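Local coordinates for protein alpha-amylase (Eubacterium rectale DSM 17629, PDB 6AZ5) that probably binds starch-type alpha-glucans as a family 41 carbohydrate-binding module of a surface-anchored amylase from a human gut bacterium, at residues A[96-101]-A[108-113]. Sequence-based numbering, arbitrary orientation.
Sequences ENEVLY and PVHEKP
K112 CA sits over the centre of the Y101 ring, 3.5 Å from its centroid and 12° off the normal, a CH-pi contact. K112 CB continues over the same face toward the phenol end, at 3.5 Å from Y101 CZ, while P113 CD packs against Y101 CB. The ring reaches this position with CG beside its own backbone N (chi1 -63°), and H110 O meets its edge in plane. Y8, on strand 3-10, meets the same ring with planes steeply inclined. Next along the strand, L100 CD1 stands over the centre of the H110 imidazole, 3.7 Å from its centroid, and L100 CB approaches P108 CB. In this beta-sandwich module of family CBM41, 99-103 runs parallel to strand 3-10, and the chain then loops back so that 108-113 meets residues 98-101. Y101 and V109 form a single antiparallel hydrogen-bonded bridge, with Y101 N to V109 O at 2.7 Å and V109 N to Y101 O at 2.9 Å. K112 extends past the phenol and ends in salt bridges to D44 and E46. At the other end, H110 NE2 donates to E98 OE2 over 2.7 Å (N-H...O 164°), in the imidazole plane but on the anti side of the carboxylate and tilted out of its plane. E98 is buried; S93 N also binds OE2, and H3 NE2 and G94 N bind OE1, which together fix the carboxylate's rotation.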
loop_
_atom_site.group_PDB
_atom_site.type_symbol
_atom_site.label_atom_id
_atom_site.label_comp_id
_atom_site.label_asym_id
_atom_site.label_seq_id
_atom_site.Cartn_x
_atom_site.Cartn_y
_atom_site.Cartn_z
ATOM N N GLU A 96 -8.701 -8.140 -12.752
ATOM C CA GLU A 96 -7.642 -8.944 -13.361
ATOM C C GLU A 96 -6.255 -8.506 -12.897
ATOM O O GLU A 96 -5.507 -9.291 -12.312
ATOM C CB GLU A 96 -7.738 -8.870 -14.890
ATOM C CG GLU A 96 -6.598 -9.549 -15.660
ATOM C CD GLU A 96 -6.263 -10.953 -15.174
ATOM O OE1 GLU A 96 -7.154 -11.652 -14.641
ATOM O OE2 GLU A 96 -5.091 -11.360 -15.340
ATOM N N ASN A 97 -5.919 -7.252 -13.168
ATOM C CA ASN A 97 -4.688 -6.672 -12.658
ATOM C C ASN A 97 -5.031 -5.574 -11.658
ATOM O O ASN A 97 -4.805 -4.389 -11.914
ATOM C CB ASN A 97 -3.831 -6.125 -13.803
ATOM C CG ASN A 97 -2.528 -5.503 -13.317
ATOM O OD1 ASN A 97 -1.949 -5.937 -12.317
ATOM N ND2 ASN A 97 -2.069 -4.470 -14.019
ATOM N N GLU A 98 -5.598 -5.972 -10.521
ATOM C CA GLU A 98 -6.017 -5.000 -9.520
ATOM C C GLU A 98 -4.827 -4.220 -8.969
ATOM O O GLU A 98 -3.866 -4.790 -8.454
ATOM C CB GLU A 98 -6.773 -5.671 -8.374
ATOM C CG GLU A 98 -7.223 -4.664 -7.324
ATOM C CD GLU A 98 -8.203 -5.230 -6.322
ATOM O OE1 GLU A 98 -8.393 -6.463 -6.276
ATOM O OE2 GLU A 98 -8.785 -4.428 -5.570
ATOM N N VAL A 99 -4.911 -2.905 -9.093
ATOM C CA VAL A 99 -3.884 -2.018 -8.585
ATOM C C VAL A 99 -4.511 -0.988 -7.658
ATOM O O VAL A 99 -5.522 -0.379 -7.997
ATOM C CB VAL A 99 -3.144 -1.316 -9.734
ATOM C CG1 VAL A 99 -2.215 -0.243 -9.198
ATOM C CG2 VAL A 99 -2.369 -2.338 -10.542
ATOM N N LEU A 100 -3.923 -0.817 -6.478
ATOM C CA LEU A 100 -4.339 0.243 -5.567
ATOM C C LEU A 100 -3.288 1.352 -5.508
ATOM O O LEU A 100 -2.083 1.087 -5.470
ATOM C CB LEU A 100 -4.611 -0.315 -4.170
ATOM C CG LEU A 100 -6.010 -0.891 -3.909
ATOM C CD1 LEU A 100 -7.091 0.114 -4.259
ATOM C CD2 LEU A 100 -6.241 -2.207 -4.652
ATOM N N TYR A 101 -3.759 2.595 -5.529
ATOM C CA TYR A 101 -2.888 3.753 -5.396
ATOM C C TYR A 101 -3.093 4.410 -4.043
ATOM O O TYR A 101 -4.132 5.011 -3.771
ATOM C CB TYR A 101 -3.140 4.757 -6.510
ATOM C CG TYR A 101 -2.824 4.219 -7.880
ATOM C CD1 TYR A 101 -1.552 4.344 -8.422
ATOM C CD2 TYR A 101 -3.794 3.572 -8.625
ATOM C CE1 TYR A 101 -1.264 3.844 -9.677
ATOM C CE2 TYR A 101 -3.517 3.073 -9.874
ATOM C CZ TYR A 101 -2.254 3.208 -10.397
ATOM O OH TYR A 101 -1.990 2.703 -11.647
ATOM N N PRO A 108 -6.566 4.446 -0.040
ATOM C CA PRO A 108 -6.060 3.981 -1.335
ATOM C C PRO A 108 -7.199 3.870 -2.345
ATOM O O PRO A 108 -8.322 3.532 -1.959
ATOM C CB PRO A 108 -5.459 2.603 -1.016
ATOM C CG PRO A 108 -5.273 2.590 0.484
ATOM C CD PRO A 108 -6.404 3.426 1.011
ATOM N N VAL A 109 -6.915 4.162 -3.611
ATOM C CA VAL A 109 -7.938 4.117 -4.650
ATOM C C VAL A 109 -7.505 3.299 -5.862
ATOM O O VAL A 109 -6.312 3.147 -6.134
ATOM C CB VAL A 109 -8.307 5.524 -5.119
ATOM C CG1 VAL A 109 -9.140 6.233 -4.051
ATOM C CG2 VAL A 109 -7.045 6.302 -5.464
ATOM N N HIS A 110 -8.486 2.780 -6.595
ATOM C CA HIS A 110 -8.213 1.923 -7.741
ATOM C C HIS A 110 -7.747 2.686 -8.971
ATOM O O HIS A 110 -7.187 2.091 -9.893
ATOM C CB HIS A 110 -9.450 1.103 -8.093
ATOM C CG HIS A 110 -9.688 -0.048 -7.168
ATOM N ND1 HIS A 110 -10.568 0.022 -6.108
ATOM C CD2 HIS A 110 -9.150 -1.285 -7.134
ATOM C CE1 HIS A 110 -10.568 -1.131 -5.467
ATOM N NE2 HIS A 110 -9.716 -1.946 -6.068
ATOM N N GLU A 111 -7.967 3.994 -8.998
ATOM C CA GLU A 111 -7.502 4.771 -10.138
ATOM C C GLU A 111 -6.348 5.689 -9.766
ATOM O O GLU A 111 -6.331 6.295 -8.694
ATOM C CB GLU A 111 -8.634 5.583 -10.750
ATOM C CG GLU A 111 -8.408 5.868 -12.229
ATOM C CD GLU A 111 -9.703 6.062 -12.994
ATOM O OE1 GLU A 111 -10.672 5.313 -12.737
ATOM O OE2 GLU A 111 -9.748 6.966 -13.853
ATOM N N LYS A 112 -5.388 5.777 -10.677
ATOM C CA LYS A 112 -4.167 6.543 -10.481
ATOM C C LYS A 112 -4.443 8.034 -10.332
ATOM O O LYS A 112 -5.013 8.655 -11.228
ATOM C CB LYS A 112 -3.224 6.289 -11.652
ATOM C CG LYS A 112 -1.965 7.105 -11.658
ATOM C CD LYS A 112 -1.089 6.639 -12.799
ATOM C CE LYS A 112 -0.079 7.686 -13.179
ATOM N NZ LYS A 112 0.921 7.141 -14.139
ATOM N N PRO A 113 -4.039 8.611 -9.190
ATOM C CA PRO A 113 -4.233 10.034 -8.896
ATOM C C PRO A 113 -3.168 10.933 -9.508
ATOM O O PRO A 113 -2.163 10.450 -10.030
ATOM C CB PRO A 113 -4.161 10.084 -7.368
ATOM C CG PRO A 113 -3.267 8.967 -7.009
ATOM C CD PRO A 113 -3.511 7.879 -8.028
#